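Hydrolase, haloacid dehalogenase-like family (PDB 2FI1) is a haloacid dehalogenase-like hydrolase that binds a calcium ion and probably hydrolyses a so far unidentified, possibly phosphorylated, substrate. Local coordinates at residues Arg100-Ser105 with Tyr123-Val128; Tyr6-Trp11 with Tyr150-Gly155; Ala26-Thr31 with Glu68-Asn73. All coordinates share one frame; numbering follows the deposited sequence.

Interaction 1: residues Arg100-Ser105 with Tyr123-Val128; sequences RHFLVS and YFTEVV
His101 and Tyr123 both set CG anti to their carbonyl carbons (chi1 -57° and -76°). The two side chains lie side by side and point the same way, but the ring planes are nearly perpendicular, and the pair is neither a stack nor edge-to-face. CD2 of His101 meets CB of Tyr123 at 3.9 Å. The carbonyl O of Tyr123 sits at the edge of the imidazole, near its plane. Both imidazole nitrogens are satisfied, ND1 by Trp11 and NE2 by the backbone O of Leu91, which fixes the rotation of the ring. Leu103 instead turns CG anti to its backbone N (chi1 -172°). Its CD2 then runs alongside CG1 of Val127, while its CB touches the ring of Phe124 at CD1, 3.9 Å away. Phe102 lies on the other face of the sheet. Its CE1 reaches CB of Thr125 at 3.7 Å.

The backbones run parallel. Leu103 N donates to Glu126 O at 3.1 Å, and Val128 N donates to Leu103 O at 2.8 Å in an almost straight bond. Ser105 N to Val128 O continues the pattern. At the other end the chain turns a corner at Thr125, whose N still bonds His101 O at 2.8 Å. There one water joins His101 N, Tyr123 O and the OG1 of Thr125.

Leu103 and Val127 pack against helix 110-117, and Val104 and Val128 against helix 141-149. Strand 100-104, helix 110-117 and strand 124-128 form a beta-alpha-beta unit, with the last strand at the margin of the parallel sheet of the Rossmann-like HAD core.

Interaction 2: residues Tyr6-Trp11 with Tyr150-Gly155; sequences YHDYIW and YQISSG
Backbone hydrogen bonds centre on Ser154 O, which accepts two N-H groups from the segment 6-11. Asp8 N approaches in the carbonyl plane at 3.0 Å. His7 N comes in tilted from that plane, at 2.9 Å and with a more bent bond. The OG of Ser154 adds a weak bond from His7 N and also lies 3.3 Å from Tyr6 CA. Asp8 and Gly155 form a parallel bridge, with a close CA-H...O contact of 3.2 Å from Gly155 CA to Asp8 O.

One water supplies the other polar link. It donates to Asp8 OD2 at 2.6 Å and accepts from Ser154 N. The second carboxylate oxygen, OD1, makes a salt bridge to Arg100. The carboxylate is thus gripped at both oxygens.

Ile152 packs by van der Waals contact. Its CG1 and CG2 lie against the carboxylate of Asp8, with CG1 3.5 Å from OD2. The apolar pair is its CD1 with CD1 of Ile10, 4.1 Å apart, reached by the extended end of Ile152 (chi2 178°). A separate van der Waals contact is made by the Tyr6 ring, whose CD1 is 3.7 Å from Gly155 O.

Gln151, with positive phi, is the C-prime residue of the Schellman motif ending helix 141-149, and the contact follows this turn into strand 155-159. Strand 8-11 runs between that strand and strand 100-104. Tyr6 reaches Leu188 of helix 181-188, and Tyr9 packs on both that helix and helix 87-96.

Interaction 3: residues Ala26-Thr31 with Glu68-Asn73; sequences AAFVET and EKYKEN
Tyr70, Asn73 and Thr31 have the most surface buried here. Thr31 and Asn73 make the direct polar link. Asn73 ND2 donates to Thr31 OG1 at 2.9 Å, nearly straight and with the oxygen in the amide plane. That hydroxyl in turn donates to Ala27 O, one helical turn back, at 2.7 Å. Thr31 N bonds the same carbonyl from the opposite face of its plane. With OG1 beside the backbone N, the hydroxyl serves both bonds at once.

Tyr70 sets CG anti to its backbone N (chi1 163°), which carries the ring to Ala27 and Phe28. The edge of Phe28 meets the tyrosine face in an edge-to-face pair, with planes at 73°. CD1 of Phe28 sits over the ring centre, while CE1 of Tyr70 lies 3.7 Å from Phe28 CB. Ala27 CB fits against the backbone of Asn73, 3.6 Å from its C. Glu30 OE2 also touches Asn73 CB at 3.4 Å.

Helices 41-50 and 52-59 complete the packing around Phe28. The axes of 26-31 and 68-73 cross at 134° and approach to 8.4 Å, in a helical bundle consistent with the alpha-helical cap domain of HAD hydrolases.

In the fold
From the N terminus the chain first runs through segment 6-11, leading into strand 8-11, whose contact with 150-155 closes last. Interaction 2 therefore spans the widest loop, and the other two nest inside it. Interaction 3 comes first within that loop, joining helices 20-34 and 66-77. Interaction 1 follows in series, closing a short loop round helix 110-117. Interactions 1 and 2 touch and share one parallel sheet, in which strands 8-11 and 100-104 are neighbours. The Tyr150 ring packs on Phe102, and its hydroxyl probably hydrogen-bonds Glu126. Interaction 3 lies on the opposite side of the chain's centre, its centre about 30 Å from that of interaction 1. It ties together the separate helical part.

Interaction 1: residues Arg100-Ser105 with Tyr123-Val128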
loop_
_atom_site.group_PDB
_atom_site.type_symbol
_atom_site.label_atom_id
_atom_site.label_comp_id
_atom_site.label_asym_id
_atom_site.label_seq_id
_atom_site.Cartn_x
_atom_site.Cartn_y
_atom_site.Cartn_z
ATOM N N ARG A 100 8.462 -9.925 -13.150
ATOM C CA ARG A 100 8.739 -8.498 -13.023
ATOM C C ARG A 100 7.687 -7.869 -12.132
ATOM O O ARG A 100 6.525 -8.287 -12.134
ATOM C CB ARG A 100 8.714 -7.770 -14.372
ATOM C CG ARG A 100 9.755 -8.261 -15.364
ATOM C CD ARG A 100 9.734 -7.462 -16.639
ATOM N NE ARG A 100 8.480 -7.624 -17.363
ATOM C CZ ARG A 100 8.223 -7.071 -18.548
ATOM N NH1 ARG A 100 9.129 -6.322 -19.154
ATOM N NH2 ARG A 100 7.052 -7.276 -19.125
ATOM N N HIS A 101 8.116 -6.843 -11.396
ATOM C CA HIS A 101 7.279 -6.097 -10.485
ATOM C C HIS A 101 7.193 -4.659 -10.942
ATOM O O HIS A 101 8.188 -4.058 -11.320
ATOM C CB HIS A 101 7.865 -6.098 -9.077
ATOM C CG HIS A 101 8.079 -7.455 -8.499
ATOM N ND1 HIS A 101 7.043 -8.259 -8.075
ATOM C CD2 HIS A 101 9.220 -8.146 -8.263
ATOM C CE1 HIS A 101 7.537 -9.393 -7.608
ATOM N NE2 HIS A 101 8.852 -9.347 -7.707
ATOM N N PHE A 102 5.988 -4.112 -10.861
ATOM C CA PHE A 102 5.716 -2.707 -11.134
ATOM C C PHE A 102 4.921 -2.164 -9.971
ATOM O O PHE A 102 4.280 -2.917 -9.240
ATOM C CB PHE A 102 4.932 -2.540 -12.437
ATOM C CG PHE A 102 5.616 -3.158 -13.611
ATOM C CD1 PHE A 102 6.510 -2.431 -14.371
ATOM C CD2 PHE A 102 5.402 -4.488 -13.929
ATOM C CE1 PHE A 102 7.152 -3.022 -15.445
ATOM C CE2 PHE A 102 6.051 -5.069 -14.993
ATOM C CZ PHE A 102 6.918 -4.344 -15.743
ATOM N N LEU A 103 4.948 -0.849 -9.791
ATOM C CA LEU A 103 4.170 -0.220 -8.724
ATOM C C LEU A 103 3.434 0.972 -9.292
ATOM O O LEU A 103 4.033 1.758 -10.027
ATOM C CB LEU A 103 5.077 0.226 -7.578
ATOM C CG LEU A 103 4.467 0.738 -6.270
ATOM C CD1 LEU A 103 3.786 -0.344 -5.523
ATOM C CD2 LEU A 103 5.575 1.313 -5.409
ATOM N N VAL A 104 2.142 1.087 -8.979
ATOM C CA VAL A 104 1.363 2.273 -9.343
ATOM C C VAL A 104 0.846 2.918 -8.071
ATOM O O VAL A 104 0.176 2.268 -7.264
ATOM C CB VAL A 104 0.200 1.935 -10.284
ATOM C CG1 VAL A 104 -0.684 3.164 -10.523
ATOM C CG2 VAL A 104 0.727 1.423 -11.603
ATOM N N SER A 105 1.168 4.200 -7.914
ATOM C CA SER A 105 0.719 4.981 -6.770
ATOM C C SER A 105 0.202 6.329 -7.247
ATOM O O SER A 105 0.688 6.886 -8.223
ATOM C CB SER A 105 1.872 5.208 -5.801
ATOM O OG SER A 105 1.465 5.992 -4.676
ATOM N N TYR A 123 13.257 -4.228 -6.357
ATOM C CA TYR A 123 12.353 -5.155 -7.024
ATOM C C TYR A 123 11.632 -4.593 -8.238
ATOM O O TYR A 123 11.178 -5.359 -9.077
ATOM C CB TYR A 123 11.324 -5.732 -6.042
ATOM C CG TYR A 123 11.947 -6.785 -5.175
ATOM C CD1 TYR A 123 12.279 -8.022 -5.714
ATOM C CD2 TYR A 123 12.287 -6.532 -3.848
ATOM C CE1 TYR A 123 12.893 -8.985 -4.943
ATOM C CE2 TYR A 123 12.912 -7.508 -3.069
ATOM C CZ TYR A 123 13.212 -8.717 -3.630
ATOM O OH TYR A 123 13.845 -9.660 -2.856
ATOM N N PHE A 124 11.515 -3.264 -8.346
ATOM C CA PHE A 124 10.587 -2.684 -9.309
ATOM C C PHE A 124 11.239 -2.278 -10.599
ATOM O O PHE A 124 12.177 -1.496 -10.611
ATOM C CB PHE A 124 9.838 -1.515 -8.670
ATOM C CG PHE A 124 9.022 -1.953 -7.501
ATOM C CD1 PHE A 124 7.795 -2.564 -7.688
ATOM C CD2 PHE A 124 9.524 -1.860 -6.220
ATOM C CE1 PHE A 124 7.064 -3.034 -6.623
ATOM C CE2 PHE A 124 8.793 -2.336 -5.141
ATOM C CZ PHE A 124 7.551 -2.927 -5.352
ATOM N N THR A 125 10.728 -2.827 -11.690
ATOM C CA THR A 125 11.163 -2.430 -13.023
ATOM C C THR A 125 10.781 -0.979 -13.298
ATOM O O THR A 125 11.576 -0.216 -13.854
ATOM C CB THR A 125 10.586 -3.380 -14.074
ATOM O OG1 THR A 125 11.121 -4.696 -13.854
ATOM C CG2 THR A 125 10.913 -2.918 -15.483
ATOM N N GLU A 126 9.573 -0.586 -12.901
ATOM C CA GLU A 126 9.177 0.817 -12.942
ATOM C C GLU A 126 8.174 1.099 -11.833
ATOM O O GLU A 126 7.299 0.275 -11.539
ATOM C CB GLU A 126 8.592 1.218 -14.299
ATOM C CG GLU A 126 8.285 2.722 -14.377
ATOM C CD GLU A 126 7.978 3.255 -15.763
ATOM O OE1 GLU A 126 8.423 2.682 -16.775
ATOM O OE2 GLU A 126 7.273 4.282 -15.838
ATOM N N VAL A 127 8.348 2.259 -11.212
ATOM C CA VAL A 127 7.431 2.801 -10.217
ATOM C C VAL A 127 6.750 4.015 -10.840
ATOM O O VAL A 127 7.429 4.965 -11.257
ATOM C CB VAL A 127 8.160 3.213 -8.929
ATOM C CG1 VAL A 127 7.193 3.868 -7.952
ATOM C CG2 VAL A 127 8.846 2.018 -8.290
ATOM N N VAL A 128 5.425 3.967 -10.918
ATOM C CA VAL A 128 4.612 5.077 -11.422
ATOM C C VAL A 128 4.094 5.829 -10.203
ATOM O O VAL A 128 3.414 5.246 -9.359
ATOM C CB VAL A 128 3.438 4.561 -12.269
ATOM C CG1 VAL A 128 2.486 5.709 -12.640
ATOM C CG2 VAL A 128 3.958 3.817 -13.511
HETATM O O HOH W 1 10.979 -6.229 -11.623
#

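Interaction 2: residues Tyr6-Trp11 with Tyr150-Gly155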
loop_
_atom_site.group_PDB
_atom_site.type_symbol
_atom_site.label_atom_id
_atom_site.label_comp_id
_atom_site.label_asym_id
_atom_site.label_seq_id
_atom_site.Cartn_x
_atom_site.Cartn_y
_atom_site.Cartn_z
ATOM N N TYR A 6 1.595 -16.089 -13.614
ATOM C CA TYR A 6 1.739 -14.735 -14.144
ATOM C C TYR A 6 3.201 -14.358 -14.239
ATOM O O TYR A 6 3.993 -14.770 -13.402
ATOM C CB TYR A 6 1.030 -13.740 -13.226
ATOM C CG TYR A 6 -0.441 -13.997 -13.087
ATOM C CD1 TYR A 6 -1.322 -13.631 -14.092
ATOM C CD2 TYR A 6 -0.954 -14.619 -11.958
ATOM C CE1 TYR A 6 -2.682 -13.873 -13.975
ATOM C CE2 TYR A 6 -2.304 -14.864 -11.828
ATOM C CZ TYR A 6 -3.166 -14.489 -12.834
ATOM O OH TYR A 6 -4.518 -14.730 -12.683
ATOM N N HIS A 7 3.542 -13.547 -15.239
ATOM C CA HIS A 7 4.909 -13.052 -15.423
ATOM C C HIS A 7 5.115 -11.703 -14.738
ATOM O O HIS A 7 6.167 -11.457 -14.149
ATOM C CB HIS A 7 5.256 -12.914 -16.912
ATOM C CG HIS A 7 6.659 -12.452 -17.167
ATOM N ND1 HIS A 7 7.757 -13.277 -17.027
ATOM C CD2 HIS A 7 7.146 -11.246 -17.543
ATOM C CE1 HIS A 7 8.854 -12.603 -17.327
ATOM N NE2 HIS A 7 8.512 -11.364 -17.632
ATOM N N ASP A 8 4.103 -10.845 -14.837
ATOM C CA ASP A 8 4.183 -9.455 -14.407
ATOM C C ASP A 8 3.175 -9.163 -13.306
ATOM O O ASP A 8 2.037 -9.627 -13.350
ATOM C CB ASP A 8 3.945 -8.545 -15.607
ATOM C CG ASP A 8 5.049 -8.646 -16.627
ATOM O OD1 ASP A 8 6.217 -8.732 -16.195
ATOM O OD2 ASP A 8 4.763 -8.642 -17.845
ATOM N N TYR A 9 3.618 -8.392 -12.322
ATOM C CA TYR A 9 2.869 -8.128 -11.113
ATOM C C TYR A 9 2.833 -6.618 -10.929
ATOM O O TYR A 9 3.882 -5.993 -10.794
ATOM C CB TYR A 9 3.546 -8.831 -9.919
ATOM C CG TYR A 9 3.504 -10.336 -10.061
ATOM C CD1 TYR A 9 2.512 -11.080 -9.446
ATOM C CD2 TYR A 9 4.414 -11.010 -10.871
ATOM C CE1 TYR A 9 2.440 -12.445 -9.587
ATOM C CE2 TYR A 9 4.340 -12.385 -11.032
ATOM C CZ TYR A 9 3.351 -13.091 -10.382
ATOM O OH TYR A 9 3.264 -14.474 -10.549
ATOM N N ILE A 10 1.638 -6.040 -10.984
ATOM C CA ILE A 10 1.473 -4.610 -10.815
ATOM C C ILE A 10 0.883 -4.384 -9.429
ATOM O O ILE A 10 -0.280 -4.712 -9.177
ATOM C CB ILE A 10 0.575 -3.991 -11.895
ATOM C CG1 ILE A 10 1.145 -4.255 -13.294
ATOM C CG2 ILE A 10 0.466 -2.483 -11.654
ATOM C CD1 ILE A 10 0.269 -3.721 -14.415
ATOM N N TRP A 11 1.692 -3.807 -8.555
ATOM C CA TRP A 11 1.389 -3.689 -7.143
ATOM C C TRP A 11 0.866 -2.321 -6.752
ATOM O O TRP A 11 1.134 -1.312 -7.408
ATOM C CB TRP A 11 2.652 -3.936 -6.320
ATOM C CG TRP A 11 3.247 -5.308 -6.463
ATOM C CD1 TRP A 11 4.257 -5.681 -7.299
ATOM C CD2 TRP A 11 2.898 -6.468 -5.706
ATOM N NE1 TRP A 11 4.548 -7.002 -7.120
ATOM C CE2 TRP A 11 3.723 -7.515 -6.158
ATOM C CE3 TRP A 11 1.960 -6.728 -4.700
ATOM C CZ2 TRP A 11 3.659 -8.804 -5.625
ATOM C CZ3 TRP A 11 1.889 -8.019 -4.181
ATOM C CH2 TRP A 11 2.736 -9.036 -4.650
ATOM N N TYR A 150 5.723 -2.181 -21.434
ATOM C CA TYR A 150 6.403 -3.407 -21.022
ATOM C C TYR A 150 5.809 -4.646 -21.686
ATOM O O TYR A 150 6.199 -5.774 -21.384
ATOM C CB TYR A 150 6.430 -3.510 -19.483
ATOM C CG TYR A 150 7.312 -2.429 -18.903
ATOM C CD1 TYR A 150 8.687 -2.540 -18.953
ATOM C CD2 TYR A 150 6.768 -1.263 -18.356
ATOM C CE1 TYR A 150 9.507 -1.536 -18.464
ATOM C CE2 TYR A 150 7.580 -0.260 -17.860
ATOM C CZ TYR A 150 8.947 -0.398 -17.920
ATOM O OH TYR A 150 9.803 0.576 -17.454
ATOM N N GLN A 151 4.897 -4.427 -22.627
ATOM C CA GLN A 151 4.357 -5.504 -23.458
ATOM C C GLN A 151 3.922 -6.681 -22.587
ATOM O O GLN A 151 4.355 -7.825 -22.734
ATOM C CB GLN A 151 5.372 -5.869 -24.540
ATOM C CG GLN A 151 5.474 -4.751 -25.563
ATOM C CD GLN A 151 6.576 -4.956 -26.561
ATOM O OE1 GLN A 151 7.756 -4.842 -26.232
ATOM N NE2 GLN A 151 6.197 -5.236 -27.809
ATOM N N ILE A 152 3.023 -6.359 -21.661
ATOM C CA ILE A 152 2.552 -7.293 -20.657
ATOM C C ILE A 152 1.450 -8.183 -21.232
ATOM O O ILE A 152 0.357 -7.700 -21.549
ATOM C CB ILE A 152 2.016 -6.524 -19.404
ATOM C CG1 ILE A 152 3.131 -5.675 -18.783
ATOM C CG2 ILE A 152 1.440 -7.495 -18.388
ATOM C CD1 ILE A 152 2.695 -4.846 -17.580
ATOM N N SER A 153 1.732 -9.482 -21.335
ATOM C CA SER A 153 0.753 -10.479 -21.794
ATOM C C SER A 153 0.205 -11.373 -20.684
ATOM O O SER A 153 -0.828 -12.025 -20.858
ATOM C CB SER A 153 1.400 -11.385 -22.840
ATOM O OG SER A 153 2.545 -12.013 -22.289
ATOM N N SER A 154 0.912 -11.440 -19.559
ATOM C CA SER A 154 0.522 -12.289 -18.441
ATOM C C SER A 154 0.727 -11.492 -17.167
ATOM O O SER A 154 1.760 -11.615 -16.504
ATOM C CB SER A 154 1.371 -13.560 -18.421
ATOM O OG SER A 154 1.024 -14.379 -17.329
ATOM N N GLY A 155 -0.261 -10.668 -16.839
ATOM C CA GLY A 155 -0.133 -9.715 -15.740
ATOM C C GLY A 155 -1.198 -9.889 -14.681
ATOM O O GLY A 155 -2.351 -10.213 -14.977
HETATM O O HOH W 2 3.673 -10.463 -19.425
#

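Interaction 3: residues Ala26-Thr31 with Glu68-Asn73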
loop_
_atom_site.group_PDB
_atom_site.type_symbol
_atom_site.label_atom_id
_atom_site.label_comp_id
_atom_site.label_asym_id
_atom_site.label_seq_id
_atom_site.Cartn_x
_atom_site.Cartn_y
_atom_site.Cartn_z
ATOM N N ALA A 26 0.192 3.141 15.526
ATOM C CA ALA A 26 1.184 3.363 16.564
ATOM C C ALA A 26 1.222 4.835 16.945
ATOM O O ALA A 26 1.192 5.177 18.133
ATOM C CB ALA A 26 2.555 2.877 16.101
ATOM N N ALA A 27 1.252 5.710 15.946
ATOM C CA ALA A 27 1.260 7.160 16.191
ATOM C C ALA A 27 -0.035 7.645 16.856
ATOM O O ALA A 27 -0.004 8.504 17.733
ATOM C CB ALA A 27 1.489 7.907 14.911
ATOM N N PHE A 28 -1.176 7.096 16.453
ATOM C CA PHE A 28 -2.466 7.528 16.982
ATOM C C PHE A 28 -2.604 7.123 18.455
ATOM O O PHE A 28 -3.028 7.917 19.299
ATOM C CB PHE A 28 -3.575 6.914 16.130
ATOM C CG PHE A 28 -4.920 7.569 16.290
ATOM C CD1 PHE A 28 -5.375 8.474 15.343
ATOM C CD2 PHE A 28 -5.746 7.255 17.365
ATOM C CE1 PHE A 28 -6.630 9.061 15.465
ATOM C CE2 PHE A 28 -6.991 7.840 17.495
ATOM C CZ PHE A 28 -7.437 8.747 16.549
ATOM N N VAL A 29 -2.221 5.891 18.765
ATOM C CA VAL A 29 -2.264 5.392 20.142
ATOM C C VAL A 29 -1.318 6.210 21.029
ATOM O O VAL A 29 -1.690 6.609 22.139
ATOM C CB VAL A 29 -1.911 3.885 20.178
ATOM C CG1 VAL A 29 -1.655 3.399 21.609
ATOM C CG2 VAL A 29 -3.019 3.057 19.528
ATOM N N GLU A 30 -0.110 6.492 20.554
ATOM C CA GLU A 30 0.823 7.260 21.372
ATOM C C GLU A 30 0.343 8.699 21.570
ATOM O O GLU A 30 0.530 9.280 22.648
ATOM C CB GLU A 30 2.252 7.179 20.826
ATOM C CG GLU A 30 2.545 7.915 19.562
ATOM C CD GLU A 30 4.009 7.762 19.139
ATOM O OE1 GLU A 30 4.843 7.338 19.976
ATOM O OE2 GLU A 30 4.326 8.038 17.970
ATOM N N THR A 31 -0.306 9.270 20.561
ATOM C CA THR A 31 -0.859 10.624 20.683
ATOM C C THR A 31 -2.025 10.652 21.689
ATOM O O THR A 31 -2.098 11.559 22.525
ATOM C CB THR A 31 -1.286 11.190 19.312
ATOM O OG1 THR A 31 -0.203 11.074 18.379
ATOM C CG2 THR A 31 -1.680 12.661 19.423
ATOM N N GLU A 68 -2.658 17.696 14.702
ATOM C CA GLU A 68 -1.326 18.202 14.441
ATOM C C GLU A 68 -0.254 17.340 15.097
ATOM O O GLU A 68 0.751 17.001 14.473
ATOM C CB GLU A 68 -1.208 19.645 14.925
ATOM C CG GLU A 68 -0.039 20.354 14.319
ATOM C CD GLU A 68 -0.030 21.847 14.597
ATOM O OE1 GLU A 68 -1.008 22.376 15.180
ATOM O OE2 GLU A 68 0.966 22.489 14.211
ATOM N N LYS A 69 -0.472 16.990 16.362
ATOM C CA LYS A 69 0.471 16.165 17.103
ATOM C C LYS A 69 0.501 14.744 16.552
ATOM O O LYS A 69 1.566 14.144 16.441
ATOM C CB LYS A 69 0.109 16.145 18.585
ATOM C CG LYS A 69 0.236 17.496 19.281
ATOM C CD LYS A 69 -0.309 17.416 20.693
ATOM C CE LYS A 69 -0.317 18.775 21.374
ATOM N NZ LYS A 69 1.052 19.220 21.749
ATOM N N TYR A 70 -0.669 14.223 16.194
ATOM C CA TYR A 70 -0.754 12.904 15.560
ATOM C C TYR A 70 0.065 12.845 14.266
ATOM O O TYR A 70 0.826 11.895 14.056
ATOM C CB TYR A 70 -2.222 12.537 15.312
ATOM C CG TYR A 70 -2.431 11.407 14.327
ATOM C CD1 TYR A 70 -1.820 10.170 14.517
ATOM C CD2 TYR A 70 -3.215 11.590 13.191
ATOM C CE1 TYR A 70 -1.992 9.150 13.607
ATOM C CE2 TYR A 70 -3.400 10.566 12.285
ATOM C CZ TYR A 70 -2.793 9.348 12.505
ATOM O OH TYR A 70 -2.975 8.328 11.593
ATOM N N LYS A 71 -0.081 13.855 13.405
ATOM C CA LYS A 71 0.642 13.867 12.127
ATOM C C LYS A 71 2.154 13.937 12.329
ATOM O O LYS A 71 2.917 13.313 11.584
ATOM C CB LYS A 71 0.166 15.015 11.232
ATOM C CG LYS A 71 -1.271 14.880 10.787
ATOM C CD LYS A 71 -1.447 13.825 9.723
ATOM C CE LYS A 71 -2.897 13.772 9.292
ATOM N NZ LYS A 71 -3.079 12.961 8.078
ATOM N N GLU A 72 2.588 14.682 13.340
ATOM C CA GLU A 72 4.008 14.726 13.669
ATOM C C GLU A 72 4.502 13.354 14.132
ATOM O O GLU A 72 5.543 12.877 13.688
ATOM C CB GLU A 72 4.290 15.813 14.710
ATOM C CG GLU A 72 4.189 17.222 14.132
ATOM C CD GLU A 72 4.771 18.298 15.039
ATOM O OE1 GLU A 72 5.725 18.001 15.796
ATOM O OE2 GLU A 72 4.278 19.449 14.983
ATOM N N ASN A 73 3.735 12.701 15.000
ATOM C CA ASN A 73 4.092 11.362 15.458
ATOM C C ASN A 73 4.063 10.332 14.327
ATOM O O ASN A 73 4.887 9.422 14.294
ATOM C CB ASN A 73 3.187 10.919 16.611
ATOM C CG ASN A 73 3.578 11.552 17.936
ATOM O OD1 ASN A 73 4.753 11.852 18.170
ATOM N ND2 ASN A 73 2.603 11.736 18.816
HETATM O O HOH W 3 6.255 8.730 16.721
#